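Local coordinates for 2-oxoglutarate-dependent dioxygenase tropC (Talaromyces stipitatus, PDB 6XJJ), which catalyses an iron(II)- and 2-oxoglutarate-dependent oxidation in the biosynthesis of fungal tropolones, at residues L253-W264 with R301-Y312; I41-W49 with V62-C70. All coordinates share one frame; numbering follows the deposited sequence.

Contact 1. Residues L253-W264 with R301-Y312; sequences LQQKGTKGLEVW and RHRVYITGERRY. With FE (Fe (III) ion), chain B.
E262 and R303 form the antiparallel hydrogen-bonded pair at the middle of this ladder. Their strands, 261-264 and 302-304, run at 157° to each other. E262 N donates to R303 O (3.0 Å), and R303 N returns a bond to E262 O. The non-hydrogen-bonded pairs L261/V304 and V263/H302 flank it. W264 N to R301 O and Y305 N to G260 O extend the bonding at the two ends.

The E262 and R303 side chains stand on one face. In each, CG lies between the backbone N and carbonyl carbon (chi1 56° and 62°), and the extended chains bring the charges together. R303 NE reaches E262 OE2 at 3.0 Å in a salt bridge, from above the carboxylate plane. At one end of the ladder, R301 CZ lies over the five-membered ring of W264, 4.1 Å from its centroid. W271 adds a cation-pi contact to R303, and D242 a salt bridge to R301 NE. At the other end, G260 CA lies over the Y305 ring, 3.7 Å from its centroid. Lacking a CB, G260 can hold a positive phi and lie close against V304 CG1.

The loop 255-258 is a type II turn. T258 OG1 and T258 N both donate to Q255 O. Q255 OE1 takes the N-H of Y312 (2.9 Å). R311 NH1 makes a weak bond to T258 OG1 (3.2 Å).

The other face carries L261, V263, H302 and V304. L261 CD1 meets V304 CG2. H302 NE2 binds the iron at 2.5 Å, in the plane of its ring. H302 ND1 donates to A300 O, which leaves the ring held at both nitrogens. H243 and D245 complete the facial triad of two histidines and a carboxylate. R311 is the predicted 2-oxoglutarate-binding arginine of this double-stranded beta-helix fold.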
loop_
_atom_site.group_PDB
_atom_site.type_symbol
_atom_site.label_atom_id
_atom_site.label_comp_id
_atom_site.label_asym_id
_atom_site.label_seq_id
_atom_site.Cartn_x
_atom_site.Cartn_y
_atom_site.Cartn_z
ATOM N N LEU A 253 6.593 0.269 -0.226
ATOM C CA LEU A 253 8.013 0.491 -0.465
ATOM C C LEU A 253 8.721 0.558 0.880
ATOM O O LEU A 253 8.496 1.499 1.649
ATOM C CB LEU A 253 8.240 1.782 -1.253
ATOM C CG LEU A 253 9.695 2.220 -1.462
ATOM C CD1 LEU A 253 10.468 1.200 -2.284
ATOM C CD2 LEU A 253 9.755 3.594 -2.110
ATOM N N GLN A 254 9.573 -0.421 1.161
ATOM C CA GLN A 254 10.313 -0.410 2.409
ATOM C C GLN A 254 11.669 0.243 2.179
ATOM O O GLN A 254 12.064 0.537 1.048
ATOM C CB GLN A 254 10.504 -1.818 2.958
ATOM C CG GLN A 254 9.304 -2.689 2.917
ATOM C CD GLN A 254 9.557 -3.944 3.677
ATOM O OE1 GLN A 254 10.527 -4.021 4.422
ATOM N NE2 GLN A 254 8.865 -5.002 3.304
ATOM N N GLN A 255 12.398 0.442 3.267
ATOM C CA GLN A 255 13.656 1.165 3.225
ATOM C C GLN A 255 14.803 0.178 3.409
ATOM O O GLN A 255 14.757 -0.670 4.307
ATOM C CB GLN A 255 13.683 2.235 4.315
ATOM C CG GLN A 255 14.595 3.402 4.033
ATOM C CD GLN A 255 14.504 4.455 5.112
ATOM O OE1 GLN A 255 13.798 4.277 6.108
ATOM N NE2 GLN A 255 15.172 5.581 4.898
ATOM N N LYS A 256 15.821 0.282 2.556
ATOM C CA LYS A 256 17.004 -0.564 2.675
ATOM C C LYS A 256 17.637 -0.418 4.051
ATOM O O LYS A 256 18.001 0.687 4.468
ATOM C CB LYS A 256 18.005 -0.212 1.570
ATOM C CG LYS A 256 19.393 -0.853 1.678
ATOM C CD LYS A 256 20.187 -0.632 0.385
ATOM C CE LYS A 256 21.693 -0.784 0.573
ATOM N NZ LYS A 256 22.102 -2.091 1.152
ATOM N N GLY A 257 17.758 -1.541 4.755
ATOM C CA GLY A 257 18.357 -1.579 6.071
ATOM C C GLY A 257 17.395 -1.588 7.241
ATOM O O GLY A 257 17.834 -1.364 8.376
ATOM N N THR A 258 16.106 -1.834 7.011
ATOM C CA THR A 258 15.118 -1.886 8.077
ATOM C C THR A 258 14.375 -3.211 8.019
ATOM O O THR A 258 14.378 -3.907 7.000
ATOM C CB THR A 258 14.092 -0.750 7.972
ATOM O OG1 THR A 258 13.297 -0.929 6.793
ATOM C CG2 THR A 258 14.788 0.589 7.896
ATOM N N LYS A 259 13.723 -3.549 9.125
ATOM C CA LYS A 259 12.798 -4.671 9.138
ATOM C C LYS A 259 11.673 -4.335 10.109
ATOM O O LYS A 259 11.632 -3.245 10.691
ATOM C CB LYS A 259 13.505 -5.989 9.494
ATOM C CG LYS A 259 14.024 -6.104 10.924
ATOM C CD LYS A 259 14.836 -7.381 11.121
ATOM C CE LYS A 259 15.106 -7.657 12.588
ATOM N NZ LYS A 259 15.585 -6.452 13.333
ATOM N N GLY A 260 10.742 -5.272 10.261
ATOM C CA GLY A 260 9.607 -5.061 11.134
ATOM C C GLY A 260 8.334 -5.677 10.599
ATOM O O GLY A 260 7.503 -6.160 11.370
ATOM N N LEU A 261 8.174 -5.679 9.279
ATOM C CA LEU A 261 6.950 -6.189 8.680
ATOM C C LEU A 261 6.920 -7.713 8.742
ATOM O O LEU A 261 7.865 -8.383 8.310
ATOM C CB LEU A 261 6.838 -5.717 7.233
ATOM C CG LEU A 261 5.589 -6.146 6.456
ATOM C CD1 LEU A 261 4.346 -5.523 7.068
ATOM C CD2 LEU A 261 5.710 -5.772 4.985
ATOM N N GLU A 262 5.827 -8.259 9.274
ATOM C CA GLU A 262 5.639 -9.700 9.347
ATOM C C GLU A 262 4.177 -10.042 9.087
ATOM O O GLU A 262 3.275 -9.231 9.310
ATOM C CB GLU A 262 6.109 -10.259 10.700
ATOM C CG GLU A 262 5.456 -9.633 11.925
ATOM C CD GLU A 262 6.065 -10.143 13.221
ATOM O OE1 GLU A 262 6.758 -11.183 13.183
ATOM O OE2 GLU A 262 5.848 -9.512 14.275
ATOM N N VAL A 263 3.961 -11.271 8.619
ATOM C CA VAL A 263 2.691 -11.709 8.049
ATOM C C VAL A 263 2.285 -13.014 8.719
ATOM O O VAL A 263 3.114 -13.915 8.885
ATOM C CB VAL A 263 2.799 -11.896 6.517
ATOM C CG1 VAL A 263 1.533 -12.519 5.927
ATOM C CG2 VAL A 263 3.100 -10.563 5.826
ATOM N N TRP A 264 1.011 -13.121 9.087
ATOM C CA TRP A 264 0.513 -14.316 9.755
ATOM C C TRP A 264 0.126 -15.372 8.724
ATOM O O TRP A 264 -0.696 -15.113 7.839
ATOM C CB TRP A 264 -0.690 -13.976 10.639
ATOM C CG TRP A 264 -1.318 -15.195 11.280
ATOM C CD1 TRP A 264 -2.456 -15.839 10.875
ATOM C CD2 TRP A 264 -0.845 -15.909 12.431
ATOM N NE1 TRP A 264 -2.719 -16.903 11.700
ATOM C CE2 TRP A 264 -1.746 -16.969 12.663
ATOM C CE3 TRP A 264 0.249 -15.755 13.288
ATOM C CZ2 TRP A 264 -1.584 -17.871 13.712
ATOM C CZ3 TRP A 264 0.405 -16.654 14.331
ATOM C CH2 TRP A 264 -0.506 -17.697 14.533
ATOM N N ARG A 301 -3.440 -11.293 7.729
ATOM C CA ARG A 301 -3.040 -10.428 8.829
ATOM C C ARG A 301 -1.552 -10.102 8.756
ATOM O O ARG A 301 -0.734 -10.918 8.319
ATOM C CB ARG A 301 -3.402 -11.113 10.151
ATOM C CG ARG A 301 -4.894 -10.993 10.478
ATOM C CD ARG A 301 -5.420 -11.971 11.523
ATOM N NE ARG A 301 -4.645 -12.027 12.762
ATOM C CZ ARG A 301 -4.106 -13.136 13.272
ATOM N NH1 ARG A 301 -4.283 -14.312 12.690
ATOM N NH2 ARG A 301 -3.413 -13.080 14.397
ATOM N N HIS A 302 -1.210 -8.878 9.152
ATOM C CA HIS A 302 0.173 -8.428 9.150
ATOM C C HIS A 302 0.306 -7.262 10.115
ATOM O O HIS A 302 -0.687 -6.658 10.531
ATOM C CB HIS A 302 0.648 -8.031 7.743
ATOM C CG HIS A 302 -0.175 -6.958 7.091
ATOM N ND1 HIS A 302 -1.383 -7.216 6.478
ATOM C CD2 HIS A 302 0.040 -5.627 6.950
ATOM C CE1 HIS A 302 -1.876 -6.091 5.989
ATOM N NE2 HIS A 302 -1.034 -5.110 6.264
ATOM N N ARG A 303 1.555 -6.957 10.466
ATOM C CA ARG A 303 1.866 -5.931 11.455
ATOM C C ARG A 303 3.329 -5.543 11.286
ATOM O O ARG A 303 4.067 -6.148 10.502
ATOM C CB ARG A 303 1.585 -6.439 12.869
ATOM C CG ARG A 303 2.436 -7.636 13.243
ATOM C CD ARG A 303 2.095 -8.156 14.606
ATOM N NE ARG A 303 2.962 -9.264 14.995
ATOM C CZ ARG A 303 2.813 -9.967 16.111
ATOM N NH1 ARG A 303 1.824 -9.679 16.946
ATOM N NH2 ARG A 303 3.643 -10.963 16.386
ATOM N N VAL A 304 3.751 -4.533 12.044
ATOM C CA VAL A 304 5.124 -4.044 12.014
ATOM C C VAL A 304 5.554 -3.863 13.462
ATOM O O VAL A 304 5.040 -2.977 14.157
ATOM C CB VAL A 304 5.259 -2.724 11.237
ATOM C CG1 VAL A 304 6.720 -2.294 11.149
ATOM C CG2 VAL A 304 4.643 -2.841 9.856
ATOM N N TYR A 305 6.488 -4.694 13.923
ATOM C CA TYR A 305 6.996 -4.529 15.276
ATOM C C TYR A 305 8.047 -3.422 15.332
ATOM O O TYR A 305 8.567 -2.967 14.311
ATOM C CB TYR A 305 7.577 -5.837 15.818
ATOM C CG TYR A 305 8.699 -6.451 15.008
ATOM C CD1 TYR A 305 10.008 -6.006 15.141
ATOM C CD2 TYR A 305 8.456 -7.518 14.154
ATOM C CE1 TYR A 305 11.040 -6.582 14.409
ATOM C CE2 TYR A 305 9.476 -8.103 13.425
ATOM C CZ TYR A 305 10.769 -7.632 13.556
ATOM O OH TYR A 305 11.790 -8.211 12.830
ATOM N N ILE A 306 8.342 -2.982 16.547
ATOM C CA ILE A 306 9.237 -1.851 16.763
ATOM C C ILE A 306 10.671 -2.356 16.763
ATOM O O ILE A 306 10.956 -3.461 17.236
ATOM C CB ILE A 306 8.896 -1.123 18.076
ATOM C CG1 ILE A 306 7.449 -0.617 18.033
ATOM C CG2 ILE A 306 9.852 0.054 18.294
ATOM C CD1 ILE A 306 6.929 -0.104 19.350
ATOM N N THR A 307 11.577 -1.551 16.217
ATOM C CA THR A 307 12.991 -1.888 16.145
ATOM C C THR A 307 13.807 -0.695 16.620
ATOM O O THR A 307 13.270 0.368 16.947
ATOM C CB THR A 307 13.417 -2.272 14.720
ATOM O OG1 THR A 307 13.178 -1.171 13.832
ATOM C CG2 THR A 307 12.658 -3.495 14.228
ATOM N N GLY A 308 15.124 -0.880 16.648
ATOM C CA GLY A 308 16.026 0.195 17.001
ATOM C C GLY A 308 16.387 1.115 15.861
ATOM O O GLY A 308 16.903 2.210 16.106
ATOM N N GLU A 309 16.119 0.703 14.625
ATOM C CA GLU A 309 16.464 1.492 13.456
ATOM C C GLU A 309 15.287 2.379 13.076
ATOM O O GLU A 309 14.126 1.978 13.199
ATOM C CB GLU A 309 16.830 0.576 12.287
ATOM C CG GLU A 309 17.945 -0.409 12.607
ATOM C CD GLU A 309 19.182 0.270 13.160
ATOM O OE1 GLU A 309 19.523 1.371 12.674
ATOM O OE2 GLU A 309 19.808 -0.289 14.089
ATOM N N ARG A 310 15.589 3.595 12.631
ATOM C CA ARG A 310 14.543 4.459 12.108
ATOM C C ARG A 310 14.045 3.889 10.789
ATOM O O ARG A 310 14.832 3.416 9.963
ATOM C CB ARG A 310 15.059 5.885 11.922
ATOM C CG ARG A 310 13.983 6.900 11.566
ATOM C CD ARG A 310 14.564 8.313 11.455
ATOM N NE ARG A 310 15.137 8.764 12.725
ATOM C CZ ARG A 310 14.423 9.219 13.753
ATOM N NH1 ARG A 310 13.104 9.264 13.678
ATOM N NH2 ARG A 310 15.023 9.609 14.871
ATOM N N ARG A 311 12.727 3.911 10.605
ATOM C CA ARG A 311 12.082 3.238 9.485
ATOM C C ARG A 311 11.090 4.171 8.806
ATOM O O ARG A 311 10.248 4.793 9.467
ATOM C CB ARG A 311 11.377 1.950 9.944
ATOM C CG ARG A 311 10.567 1.226 8.857
ATOM C CD ARG A 311 9.960 -0.078 9.380
ATOM N NE ARG A 311 8.875 -0.589 8.537
ATOM C CZ ARG A 311 9.019 -1.353 7.457
ATOM N NH1 ARG A 311 10.221 -1.732 7.036
ATOM N NH2 ARG A 311 7.936 -1.740 6.793
ATOM N N TYR A 312 11.214 4.263 7.486
ATOM C CA TYR A 312 10.249 4.908 6.611
ATOM C C TYR A 312 9.644 3.862 5.687
ATOM O O TYR A 312 10.256 2.827 5.403
ATOM C CB TYR A 312 10.920 6.006 5.787
ATOM C CG TYR A 312 11.417 7.165 6.616
ATOM C CD1 TYR A 312 10.542 7.944 7.356
ATOM C CD2 TYR A 312 12.772 7.436 6.711
ATOM C CE1 TYR A 312 10.999 8.999 8.122
ATOM C CE2 TYR A 312 13.239 8.480 7.482
ATOM C CZ TYR A 312 12.350 9.255 8.188
ATOM O OH TYR A 312 12.815 10.297 8.958
HETATM FE FE FE B . -1.389 -2.635 6.149
#

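Contact 2. Residues I41-W49 with V62-C70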
loop_
_atom_site.group_PDB
_atom_site.type_symbol
_atom_site.label_atom_id
_atom_site.label_comp_id
_atom_site.label_asym_id
_atom_site.label_seq_id
_atom_site.Cartn_x
_atom_site.Cartn_y
_atom_site.Cartn_z
ATOM N N ILE A 41 8.166 -15.498 2.222
ATOM C CA ILE A 41 7.385 -14.743 1.231
ATOM C C ILE A 41 8.113 -14.782 -0.110
ATOM O O ILE A 41 9.311 -14.446 -0.172
ATOM C CB ILE A 41 7.182 -13.306 1.704
ATOM C CG1 ILE A 41 6.387 -13.283 3.013
ATOM C CG2 ILE A 41 6.484 -12.475 0.635
ATOM C CD1 ILE A 41 4.955 -13.839 2.911
ATOM N N PRO A 42 7.458 -15.173 -1.198
ATOM C CA PRO A 42 8.157 -15.298 -2.480
ATOM C C PRO A 42 8.366 -13.953 -3.162
ATOM O O PRO A 42 7.751 -12.939 -2.825
ATOM C CB PRO A 42 7.226 -16.191 -3.309
ATOM C CG PRO A 42 5.878 -15.942 -2.759
ATOM C CD PRO A 42 6.059 -15.639 -1.292
ATOM N N THR A 43 9.267 -13.978 -4.144
ATOM C CA THR A 43 9.530 -12.857 -5.039
ATOM C C THR A 43 9.064 -13.229 -6.439
ATOM O O THR A 43 9.387 -14.314 -6.929
ATOM C CB THR A 43 11.021 -12.517 -5.079
ATOM O OG1 THR A 43 11.468 -12.115 -3.778
ATOM C CG2 THR A 43 11.292 -11.403 -6.082
ATOM N N VAL A 44 8.335 -12.323 -7.085
ATOM C CA VAL A 44 7.833 -12.544 -8.437
ATOM C C VAL A 44 8.337 -11.426 -9.334
ATOM O O VAL A 44 8.159 -10.241 -9.027
ATOM C CB VAL A 44 6.299 -12.607 -8.480
ATOM C CG1 VAL A 44 5.826 -12.875 -9.903
ATOM C CG2 VAL A 44 5.792 -13.667 -7.539
ATOM N N ASP A 45 8.946 -11.808 -10.447
ATOM C CA ASP A 45 9.449 -10.874 -11.440
ATOM C C ASP A 45 8.410 -10.749 -12.550
ATOM O O ASP A 45 8.094 -11.737 -13.224
ATOM C CB ASP A 45 10.792 -11.364 -11.983
ATOM C CG ASP A 45 11.394 -10.423 -13.014
ATOM O OD1 ASP A 45 10.738 -9.417 -13.360
ATOM O OD2 ASP A 45 12.529 -10.687 -13.479
ATOM N N ILE A 46 7.870 -9.543 -12.735
ATOM C CA ILE A 46 6.853 -9.309 -13.754
ATOM C C ILE A 46 7.441 -8.796 -15.070
ATOM O O ILE A 46 6.679 -8.430 -15.969
ATOM C CB ILE A 46 5.769 -8.347 -13.239
ATOM C CG1 ILE A 46 6.353 -6.956 -12.962
ATOM C CG2 ILE A 46 5.140 -8.909 -11.963
ATOM C CD1 ILE A 46 5.299 -5.872 -12.746
ATOM N N SER A 47 8.771 -8.756 -15.204
ATOM C CA SER A 47 9.404 -8.265 -16.428
ATOM C C SER A 47 8.699 -8.772 -17.675
ATOM O O SER A 47 8.406 -8.000 -18.592
ATOM C CB SER A 47 10.874 -8.688 -16.452
ATOM O OG SER A 47 11.602 -8.061 -15.412
ATOM N N ALA A 48 8.398 -10.072 -17.716
ATOM C CA ALA A 48 7.848 -10.658 -18.930
ATOM C C ALA A 48 6.476 -10.077 -19.251
ATOM O O ALA A 48 6.167 -9.808 -20.417
ATOM C CB ALA A 48 7.779 -12.176 -18.793
ATOM N N TRP A 49 5.645 -9.860 -18.233
ATOM C CA TRP A 49 4.285 -9.407 -18.496
ATOM C C TRP A 49 4.285 -7.977 -19.032
ATOM O O TRP A 49 3.448 -7.627 -19.873
ATOM C CB TRP A 49 3.451 -9.518 -17.216
ATOM C CG TRP A 49 1.964 -9.632 -17.444
ATOM C CD1 TRP A 49 1.248 -10.799 -17.609
ATOM C CD2 TRP A 49 1.010 -8.568 -17.524
ATOM N NE1 TRP A 49 -0.092 -10.518 -17.790
ATOM C CE2 TRP A 49 -0.262 -9.159 -17.743
ATOM C CE3 TRP A 49 1.101 -7.181 -17.434
ATOM C CZ2 TRP A 49 -1.423 -8.404 -17.874
ATOM C CZ3 TRP A 49 -0.062 -6.426 -17.567
ATOM C CH2 TRP A 49 -1.303 -7.040 -17.786
ATOM N N VAL A 62 4.454 -15.591 -15.165
ATOM C CA VAL A 62 4.213 -14.494 -14.232
ATOM C C VAL A 62 2.839 -14.639 -13.586
ATOM O O VAL A 62 2.690 -14.481 -12.369
ATOM C CB VAL A 62 4.375 -13.140 -14.951
ATOM C CG1 VAL A 62 3.965 -11.988 -14.051
ATOM C CG2 VAL A 62 5.820 -12.945 -15.378
ATOM N N VAL A 63 1.817 -14.959 -14.384
ATOM C CA VAL A 63 0.473 -15.157 -13.844
ATOM C C VAL A 63 0.466 -16.294 -12.827
ATOM O O VAL A 63 -0.182 -16.204 -11.777
ATOM C CB VAL A 63 -0.519 -15.417 -14.993
ATOM C CG1 VAL A 63 -1.907 -15.747 -14.460
ATOM C CG2 VAL A 63 -0.581 -14.216 -15.889
ATOM N N GLU A 64 1.175 -17.387 -13.127
ATOM C CA GLU A 64 1.255 -18.509 -12.191
ATOM C C GLU A 64 1.860 -18.091 -10.856
ATOM O O GLU A 64 1.284 -18.353 -9.794
ATOM C CB GLU A 64 2.071 -19.648 -12.802
ATOM C CG GLU A 64 1.388 -20.410 -13.927
ATOM C CD GLU A 64 0.101 -21.079 -13.489
ATOM O OE1 GLU A 64 0.001 -21.487 -12.311
ATOM O OE2 GLU A 64 -0.798 -21.250 -14.330
ATOM N N GLU A 65 3.034 -17.458 -10.885
ATOM C CA GLU A 65 3.705 -17.088 -9.643
ATOM C C GLU A 65 2.866 -16.113 -8.818
ATOM O O GLU A 65 2.839 -16.203 -7.585
ATOM C CB GLU A 65 5.085 -16.508 -9.962
ATOM C CG GLU A 65 6.065 -17.556 -10.477
ATOM C CD GLU A 65 7.376 -16.955 -10.941
ATOM O OE1 GLU A 65 7.487 -15.711 -10.985
ATOM O OE2 GLU A 65 8.295 -17.723 -11.287
ATOM N N VAL A 66 2.156 -15.192 -9.475
ATOM C CA VAL A 66 1.357 -14.205 -8.748
ATOM C C VAL A 66 0.127 -14.857 -8.126
ATOM O O VAL A 66 -0.050 -14.837 -6.901
ATOM C CB VAL A 66 0.964 -13.043 -9.676
ATOM C CG1 VAL A 66 0.024 -12.079 -8.962
ATOM C CG2 VAL A 66 2.208 -12.312 -10.154
ATOM N N ARG A 67 -0.752 -15.422 -8.965
ATOM C CA ARG A 67 -1.967 -16.063 -8.466
ATOM C C ARG A 67 -1.639 -16.975 -7.293
ATOM O O ARG A 67 -2.414 -17.075 -6.334
ATOM C CB ARG A 67 -2.634 -16.887 -9.581
ATOM C CG ARG A 67 -1.927 -18.221 -9.782
ATOM C CD ARG A 67 -2.292 -19.072 -10.998
ATOM N NE ARG A 67 -3.689 -19.476 -11.080
ATOM C CZ ARG A 67 -4.131 -20.441 -11.882
ATOM N NH1 ARG A 67 -3.275 -21.151 -12.601
ATOM N NH2 ARG A 67 -5.419 -20.747 -11.920
ATOM N N SER A 68 -0.473 -17.623 -7.347
ATOM C CA SER A 68 -0.083 -18.626 -6.368
ATOM C C SER A 68 0.375 -17.990 -5.059
ATOM O O SER A 68 -0.012 -18.444 -3.979
ATOM C CB SER A 68 1.016 -19.508 -6.965
ATOM O OG SER A 68 1.492 -20.459 -6.034
ATOM N N ALA A 69 1.193 -16.940 -5.128
ATOM C CA ALA A 69 1.589 -16.246 -3.908
ATOM C C ALA A 69 0.383 -15.601 -3.237
ATOM O O ALA A 69 0.270 -15.606 -2.004
ATOM C CB ALA A 69 2.651 -15.192 -4.217
ATOM N N CYS A 70 -0.534 -15.046 -4.035
ATOM C CA CYS A 70 -1.721 -14.412 -3.476
ATOM C C CYS A 70 -2.710 -15.428 -2.943
ATOM O O CYS A 70 -3.527 -15.091 -2.078
ATOM C CB CYS A 70 -2.398 -13.544 -4.533
ATOM S SG CYS A 70 -1.352 -12.187 -5.090
#
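A beta-alpha-beta crossover in the N-terminal region holds this contact. Strand 43-45 leads through the short helix 47-50 and helix 56-72 to strand 75-79, which lies parallel beside it in the sheet. V44 and V66 meet where the first strand packs on the helix. The two axes come within 8.4 Å, and the directions differ by 152°, so the helix runs back against the strand. No hydrogen bond joins the two segments; the contact is largely apolar.

V44 points at the helix and is buried. Its CG1 is anti to the backbone N (chi1 -178°), and this branch touches V66 CG2 at 3.7 Å. The valines cross at about a right angle. Both V44 methyls rest against E65 CB. E65 passes V44 in the opposite direction, and its extended chain takes OE1 to 3.5 Å from V44 CG1. One helical turn on, A69 CB meets P42 CG at 3.6 Å.

V62 fills the other end with both methyls. Its CG1 touches I46 CG2 (3.9 Å) and W49 CB. Its CG2 lies 3.4 Å from the backbone D45 O and also meets A48 CB. V63 CG2 approaches the pyrrole part of the W49 indole obliquely.

Between strand 43-45 and helix 47-50 the chain turns at D45-S47. D45 OD1 accepts from S47 N at 2.8 Å, an Asx turn, and also from S47 OG. I46 takes the N-cap position of helix 47-50.

V44 bonds through its backbone to N77 and V79, and its side chain touches F76, as V66 does. I46 reaches L78. W49 packs on T191, R194 and I195 of the long helix 171-204, and V63 touches Q198. The contact thus joins edge strand 43-45 to helix 56-72, with helix 171-204 against its W49 and V63 end.

How the contacts relate
Contact 1 and contact 2 follow one another along the chain and lie in different family regions. Their centres are 22 Å apart. Their nearest atoms are about 5 Å apart, and they do not touch. Both reach the main mixed sheet. Strand 43-45 of contact 2 is an outermost strand. Strands 249-253 and 311-318, which contact 1 reaches, lie next to each other further inside. Strand 75-79 lies between the two: it neighbours strand 43-45, and its F75 meets the ring of the iron ligand H302 edge-to-face. Contact 1 thus supplies part of the active site, and contact 2 lies away from it.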